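Local coordinates for BH2092 protein (Bacillus halodurans, PDB 3NHV) that is of unknown function but carries a rhodanese-like domain, the fold of enzymes that commonly transfer sulfane sulfur, at residues E32-A44 with P51-E63. Numbering follows the deposited sequence.
Sequences EGIIVVDVRDAEA and PTAISIPGNKINE
Ile-54 is gripped at both ends of its backbone: its N donates to Val-36 O (3.0 Å), and its O accepts from Asp-38 N (2.9 Å, 164° at the hydrogen). These bonds join strand 34-38 to the short edge strand 54-55, which runs parallel to it. The ladder continues past the edge strand, where Ile-56 N reaches Asp-38 O at 3.1 Å, and then turns off as Gly-58 N bonds to Val-39 O with the donor tilted from the carbonyl plane. At the other end a water replaces the next direct bond, accepting from Val-36 N and donating to Thr-52 O.

The Asp-38 carboxylate turns back to its own segment instead of crossing to 51-63. OD1 takes Arg-40 N in an Asx turn, while OD2 lies in the guanidinium plane of Arg-40 and offers its syn lone pair to NH1 (3.0 Å), a salt bridge; OD2 also has a weak hydrogen bond with Tyr-78 OH. With an alanine here, Arg-40 N and the guanidinium would probably lose their Asp-38 partners, and the salt bridge with them, leaving the Arg-40 side chain to Cys-48 O, which accepts from NH1, and to its cation-pi contact with Trp-80.

Apolar groups fill in beside the ladder. CG1 of Val-37, anti to the backbone N (chi1 -177°), lies against Ile-56 CB at 3.5 Å, while Ile-54 CD1 sits near both Val-37 CG2 and Ile-35 CG2. On the other face Val-36 CG1 meets Ala-53 CB (3.6 Å).

Together the segments form the two strands of a beta-alpha-beta unit linked through helix 42-47, part of the rhodanese-like domain. Strand 34-38 bonds along its other edge to strand 74-78; Val-39 and Ile-61 pack on helix 86-96, and Val-36 and Thr-52 on helix 20-28.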
ATOM      1  N   GLU B  32      20.997   8.323 -14.847  1.00 50.21           N
ATOM      2  CA  GLU B  32      21.438   9.357 -13.919  1.00 58.90           C
ATOM      3  C   GLU B  32      20.409  10.468 -13.734  1.00 59.05           C
ATOM      4  O   GLU B  32      20.686  11.484 -13.089  1.00 59.91           O
ATOM      5  CB  GLU B  32      22.765   9.951 -14.401  1.00 61.40           C
ATOM      6  CG  GLU B  32      23.924   8.962 -14.398  1.00 75.15           C
ATOM      7  CD  GLU B  32      25.014   9.340 -15.394  1.00 86.67           C
ATOM      8  OE1 GLU B  32      26.044   8.622 -15.468  1.00 91.89           O
ATOM      9  OE2 GLU B  32      24.836  10.355 -16.107  1.00 87.04           O
ATOM     10  N   GLY B  33      19.220  10.266 -14.294  1.00 54.77           N
ATOM     11  CA  GLY B  33      18.170  11.256 -14.170  1.00 45.35           C
ATOM     12  C   GLY B  33      17.441  11.195 -12.839  1.00 44.09           C
ATOM     13  O   GLY B  33      16.492  11.941 -12.619  1.00 47.87           O
ATOM     14  N   ILE B  34      17.872  10.308 -11.947  1.00 41.33           N
ATOM     15  CA  ILE B  34      17.231  10.184 -10.641  1.00 42.83           C
ATOM     16  C   ILE B  34      18.237  10.217  -9.498  1.00 47.29           C
ATOM     17  O   ILE B  34      19.420   9.943  -9.684  1.00 48.26           O
ATOM     18  CB  ILE B  34      16.428   8.868 -10.508  1.00 32.65           C
ATOM     19  CG1 ILE B  34      17.372   7.672 -10.617  1.00 32.37           C
ATOM     20  CG2 ILE B  34      15.335   8.812 -11.561  1.00 37.54           C
ATOM     21  CD1 ILE B  34      16.683   6.325 -10.535  1.00 34.09           C
ATOM     22  N   ILE B  35      17.752  10.552  -8.311  1.00 46.51           N
ATOM     23  CA  ILE B  35      18.587  10.598  -7.130  1.00 40.37           C
ATOM     24  C   ILE B  35      17.848   9.847  -6.038  1.00 41.54           C
ATOM     25  O   ILE B  35      16.891  10.359  -5.460  1.00 52.01           O
ATOM     26  CB  ILE B  35      18.826  12.052  -6.661  1.00 52.39           C
ATOM     27  CG1 ILE B  35      19.375  12.890  -7.821  1.00 46.07           C
ATOM     28  CG2 ILE B  35      19.809  12.065  -5.491  1.00 42.95           C
ATOM     29  CD1 ILE B  35      19.627  14.337  -7.465  1.00 48.61           C
ATOM     30  N   VAL B  36      18.274   8.622  -5.769  1.00 43.04           N
ATOM     31  CA  VAL B  36      17.628   7.824  -4.743  1.00 43.11           C
ATOM     32  C   VAL B  36      18.033   8.318  -3.356  1.00 45.47           C
ATOM     33  O   VAL B  36      19.215   8.319  -3.010  1.00 54.32           O
ATOM     34  CB  VAL B  36      18.013   6.342  -4.876  1.00 49.88           C
ATOM     35  CG1 VAL B  36      17.157   5.508  -3.938  1.00 36.25           C
ATOM     36  CG2 VAL B  36      17.848   5.891  -6.325  1.00 42.59           C
ATOM     37  N   VAL B  37      17.045   8.728  -2.563  1.00 45.67           N
ATOM     38  CA  VAL B  37      17.281   9.234  -1.214  1.00 40.78           C
ATOM     39  C   VAL B  37      16.629   8.365  -0.133  1.00 47.83           C
ATOM     40  O   VAL B  37      15.405   8.188  -0.115  1.00 46.28           O
ATOM     41  CB  VAL B  37      16.734  10.682  -1.053  1.00 43.31           C
ATOM     42  CG1 VAL B  37      17.059  11.220   0.342  1.00 40.27           C
ATOM     43  CG2 VAL B  37      17.315  11.585  -2.118  1.00 39.69           C
ATOM     44  N   ASP B  38      17.455   7.822   0.761  1.00 46.02           N
ATOM     45  CA  ASP B  38      16.970   6.997   1.872  1.00 43.00           C
ATOM     46  C   ASP B  38      16.598   7.998   2.959  1.00 44.99           C
ATOM     47  O   ASP B  38      17.449   8.745   3.437  1.00 51.24           O
ATOM     48  CB  ASP B  38      18.077   6.069   2.380  1.00 36.18           C
ATOM     49  CG  ASP B  38      17.567   5.034   3.369  1.00 44.60           C
ATOM     50  OD1 ASP B  38      16.718   5.375   4.220  1.00 45.37           O
ATOM     51  OD2 ASP B  38      18.030   3.875   3.303  1.00 41.42           O
ATOM     52  N   VAL B  39      15.325   8.011   3.335  1.00 44.80           N
ATOM     53  CA  VAL B  39      14.796   8.936   4.331  1.00 41.15           C
ATOM     54  C   VAL B  39      14.773   8.397   5.759  1.00 42.08           C
ATOM     55  O   VAL B  39      14.452   9.128   6.696  1.00 43.40           O
ATOM     56  CB  VAL B  39      13.358   9.343   3.943  1.00 46.14           C
ATOM     57  CG1 VAL B  39      12.719  10.154   5.039  1.00 57.16           C
ATOM     58  CG2 VAL B  39      13.384  10.127   2.640  1.00 47.36           C
ATOM     59  N   ARG B  40      15.099   7.124   5.935  1.00 37.30           N
ATOM     60  CA  ARG B  40      15.077   6.544   7.274  1.00 44.56           C
ATOM     61  C   ARG B  40      16.181   7.121   8.159  1.00 49.83           C
ATOM     62  O   ARG B  40      16.885   8.059   7.779  1.00 49.29           O
ATOM     63  CB  ARG B  40      15.251   5.025   7.205  1.00 45.95           C
ATOM     64  CG  ARG B  40      14.335   4.308   6.234  1.00 44.25           C
ATOM     65  CD  ARG B  40      15.138   3.272   5.455  1.00 44.03           C
ATOM     66  NE  ARG B  40      15.372   2.022   6.173  1.00 38.43           N
ATOM     67  CZ  ARG B  40      16.508   1.332   6.098  1.00 40.78           C
ATOM     68  NH1 ARG B  40      17.512   1.783   5.358  1.00 36.70           N
ATOM     69  NH2 ARG B  40      16.628   0.169   6.729  1.00 45.70           N
ATOM     70  N   ASP B  41      16.323   6.544   9.346  1.00 59.60           N
ATOM     71  CA  ASP B  41      17.346   6.965  10.295  1.00 61.43           C
ATOM     72  C   ASP B  41      18.734   6.682   9.734  1.00 59.39           C
ATOM     73  O   ASP B  41      18.951   5.641   9.113  1.00 64.83           O
ATOM     74  CB  ASP B  41      17.210   6.198  11.599  1.00 65.44           C
ATOM     75  CG  ASP B  41      18.341   6.497  12.547  1.00 85.50           C
ATOM     76  OD1 ASP B  41      18.212   7.464  13.333  1.00 93.14           O
ATOM     77  OD2 ASP B  41      19.377   5.786  12.489  1.00 86.30           O
ATOM     78  N   ALA B  42      19.680   7.584   9.982  1.00 58.27           N
ATOM     79  CA  ALA B  42      21.054   7.420   9.492  1.00 53.74           C
ATOM     80  C   ALA B  42      21.639   6.038   9.769  1.00 57.55           C
ATOM     81  O   ALA B  42      22.211   5.406   8.881  1.00 55.33           O
ATOM     82  CB  ALA B  42      21.955   8.482  10.104  1.00 44.02           C
ATOM     83  N   GLU B  43      21.498   5.574  11.006  1.00 62.13           N
ATOM     84  CA  GLU B  43      22.035   4.277  11.399  1.00 66.40           C
ATOM     85  C   GLU B  43      21.497   3.171  10.490  1.00 69.49           C
ATOM     86  O   GLU B  43      22.258   2.318  10.026  1.00 68.74           O
ATOM     87  CB  GLU B  43      21.669   3.987  12.859  1.00 72.73           C
ATOM     88  CG  GLU B  43      22.557   2.963  13.558  1.00 87.60           C
ATOM     89  CD  GLU B  43      23.998   3.455  13.751  1.00 95.23           C
ATOM     90  OE1 GLU B  43      24.185   4.615  14.202  1.00 88.36           O
ATOM     91  OE2 GLU B  43      24.941   2.671  13.457  1.00 94.62           O
ATOM     92  N   ALA B  44      20.189   3.200  10.234  1.00 68.41           N
ATOM     93  CA  ALA B  44      19.545   2.203   9.379  1.00 63.23           C
ATOM     94  C   ALA B  44      20.200   2.168   8.003  1.00 60.50           C
ATOM     95  O   ALA B  44      20.474   1.099   7.460  1.00 64.69           O
ATOM     96  CB  ALA B  44      18.067   2.514   9.236  1.00 58.83           C
ATOM     97  N   PRO B  51      21.552   0.415  -3.366  1.00 43.26           N
ATOM     98  CA  PRO B  51      22.684   0.910  -4.149  1.00 45.62           C
ATOM     99  C   PRO B  51      22.412   2.250  -4.846  1.00 46.54           C
ATOM    100  O   PRO B  51      21.324   2.479  -5.370  1.00 46.67           O
ATOM    101  CB  PRO B  51      22.929  -0.228  -5.133  1.00 44.60           C
ATOM    102  CG  PRO B  51      22.604  -1.437  -4.310  1.00 41.48           C
ATOM    103  CD  PRO B  51      21.327  -1.021  -3.606  1.00 38.46           C
ATOM    104  N   THR B  52      23.423   3.114  -4.842  1.00 48.14           N
ATOM    105  CA  THR B  52      23.380   4.452  -5.445  1.00 48.95           C
ATOM    106  C   THR B  52      22.515   5.443  -4.669  1.00 45.98           C
ATOM    107  O   THR B  52      22.205   6.520  -5.161  1.00 44.14           O
ATOM    108  CB  THR B  52      22.878   4.428  -6.919  1.00 53.01           C
ATOM    109  OG1 THR B  52      21.457   4.240  -6.947  1.00 51.22           O
ATOM    110  CG2 THR B  52      23.562   3.311  -7.700  1.00 51.36           C
ATOM    111  N   ALA B  53      22.152   5.089  -3.444  1.00 42.48           N
ATOM    112  CA  ALA B  53      21.312   5.961  -2.645  1.00 45.81           C
ATOM    113  C   ALA B  53      22.065   6.741  -1.573  1.00 52.84           C
ATOM    114  O   ALA B  53      22.917   6.195  -0.868  1.00 51.94           O
ATOM    115  CB  ALA B  53      20.205   5.147  -1.999  1.00 51.03           C
ATOM    116  N   ILE B  54      21.728   8.022  -1.444  1.00 49.96           N
ATOM    117  CA  ILE B  54      22.345   8.885  -0.444  1.00 51.00           C
ATOM    118  C   ILE B  54      21.462   8.938   0.794  1.00 50.51           C
ATOM    119  O   ILE B  54      20.247   8.772   0.700  1.00 57.76           O
ATOM    120  CB  ILE B  54      22.505  10.317  -0.957  1.00 52.15           C
ATOM    121  CG1 ILE B  54      21.146  10.870  -1.379  1.00 48.78           C
ATOM    122  CG2 ILE B  54      23.481  10.345  -2.124  1.00 55.94           C
ATOM    123  CD1 ILE B  54      21.210  12.256  -1.945  1.00 47.04           C
ATOM    124  N   SER B  55      22.075   9.179   1.950  1.00 47.13           N
ATOM    125  CA  SER B  55      21.344   9.251   3.204  1.00 45.00           C
ATOM    126  C   SER B  55      20.933  10.666   3.582  1.00 52.03           C
ATOM    127  O   SER B  55      21.773  11.546   3.731  1.00 53.37           O
ATOM    128  CB  SER B  55      22.176   8.666   4.341  1.00 46.49           C
ATOM    129  OG  SER B  55      21.580   8.958   5.593  1.00 41.80           O
ATOM    130  N   ILE B  56      19.632  10.878   3.740  1.00 52.01           N
ATOM    131  CA  ILE B  56      19.116  12.184   4.128  1.00 53.82           C
ATOM    132  C   ILE B  56      17.862  11.953   4.968  1.00 56.24           C
ATOM    133  O   ILE B  56      16.749  12.008   4.449  1.00 64.41           O
ATOM    134  CB  ILE B  56      18.715  13.034   2.902  1.00 52.32           C
ATOM    135  CG1 ILE B  56      19.865  13.111   1.888  1.00 54.25           C
ATOM    136  CG2 ILE B  56      18.294  14.423   3.363  1.00 46.63           C
ATOM    137  CD1 ILE B  56      21.075  13.910   2.338  1.00 69.35           C
ATOM    138  N   PRO B  57      18.023  11.680   6.274  1.00 56.22           N
ATOM    139  CA  PRO B  57      16.872  11.444   7.159  1.00 50.69           C
ATOM    140  C   PRO B  57      15.750  12.464   6.953  1.00 55.97           C
ATOM    141  O   PRO B  57      16.006  13.658   6.804  1.00 57.81           O
ATOM    142  CB  PRO B  57      17.487  11.528   8.549  1.00 54.67           C
ATOM    143  CG  PRO B  57      18.852  10.937   8.329  1.00 53.90           C
ATOM    144  CD  PRO B  57      19.288  11.602   7.027  1.00 50.30           C
ATOM    145  N   GLY B  58      14.507  11.986   6.949  1.00 61.95           N
ATOM    146  CA  GLY B  58      13.364  12.865   6.743  1.00 64.93           C
ATOM    147  C   GLY B  58      13.317  14.119   7.598  1.00 65.13           C
ATOM    148  O   GLY B  58      13.086  15.217   7.092  1.00 67.28           O
ATOM    149  N   ASN B  59      13.528  13.960   8.900  1.00 65.78           N
ATOM    150  CA  ASN B  59      13.501  15.097   9.808  1.00 69.41           C
ATOM    151  C   ASN B  59      14.662  16.061   9.550  1.00 70.74           C
ATOM    152  O   ASN B  59      14.655  17.190  10.044  1.00 74.35           O
ATOM    153  CB  ASN B  59      13.525  14.607  11.259  1.00 66.02           C
ATOM    154  CG  ASN B  59      14.659  13.639  11.525  1.00 78.30           C
ATOM    155  OD1 ASN B  59      15.835  13.984  11.377  1.00 81.37           O
ATOM    156  ND2 ASN B  59      14.312  12.413  11.915  1.00 76.77           N
ATOM    157  N   LYS B  60      15.649  15.628   8.767  1.00 65.14           N
ATOM    158  CA  LYS B  60      16.804  16.476   8.461  1.00 58.31           C
ATOM    159  C   LYS B  60      16.801  17.018   7.030  1.00 58.94           C
ATOM    160  O   LYS B  60      17.846  17.419   6.520  1.00 59.03           O
ATOM    161  CB  LYS B  60      18.112  15.707   8.710  1.00 58.46           C
ATOM    162  CG  LYS B  60      18.342  15.304  10.165  1.00 69.08           C
ATOM    163  CD  LYS B  60      18.743  16.508  11.009  1.00 75.08           C
ATOM    164  CE  LYS B  60      18.568  16.252  12.508  1.00 78.84           C
ATOM    165  NZ  LYS B  60      17.133  16.349  12.962  1.00 72.35           N
ATOM    166  N   ILE B  61      15.635  17.035   6.386  1.00 55.37           N
ATOM    167  CA  ILE B  61      15.523  17.534   5.011  1.00 47.31           C
ATOM    168  C   ILE B  61      15.244  19.034   4.968  1.00 52.69           C
ATOM    169  O   ILE B  61      14.260  19.511   5.535  1.00 52.78           O
ATOM    170  CB  ILE B  61      14.393  16.824   4.244  1.00 40.05           C
ATOM    171  CG1 ILE B  61      14.703  15.334   4.126  1.00 46.61           C
ATOM    172  CG2 ILE B  61      14.224  17.444   2.866  1.00 29.60           C
ATOM    173  CD1 ILE B  61      13.628  14.548   3.402  1.00 46.52           C
ATOM    174  N   ASN B  62      16.102  19.771   4.269  1.00 56.85           N
ATOM    175  CA  ASN B  62      15.964  21.223   4.154  1.00 57.82           C
ATOM    176  C   ASN B  62      16.886  21.745   3.069  1.00 56.48           C
ATOM    177  O   ASN B  62      17.513  20.960   2.354  1.00 64.02           O
ATOM    178  CB  ASN B  62      16.328  21.873   5.480  1.00 62.53           C
ATOM    179  CG  ASN B  62      17.661  21.385   6.002  1.00 66.57           C
ATOM    180  OD1 ASN B  62      18.686  21.501   5.321  1.00 60.63           O
ATOM    181  ND2 ASN B  62      17.658  20.825   7.210  1.00 67.75           N
ATOM    182  N   GLU B  63      16.990  23.065   2.953  1.00 51.65           N
ATOM    183  CA  GLU B  63      17.841  23.649   1.922  1.00 61.23           C
ATOM    184  C   GLU B  63      19.344  23.447   2.131  1.00 59.65           C
ATOM    185  O   GLU B  63      20.122  23.518   1.173  1.00 50.23           O
ATOM    186  CB  GLU B  63      17.515  25.139   1.753  1.00 59.62           C
ATOM    187  CG  GLU B  63      16.937  25.464   0.374  1.00 67.84           C
ATOM    188  CD  GLU B  63      16.080  26.723   0.356  1.00 83.36           C
ATOM    189  OE1 GLU B  63      15.074  26.793   1.113  1.00 86.91           O
ATOM    190  OE2 GLU B  63      16.403  27.651  -0.424  1.00 87.29           O
TER
HETATM  191  O   HOH W   1      20.957   8.275  -6.604  1.00 37.52           O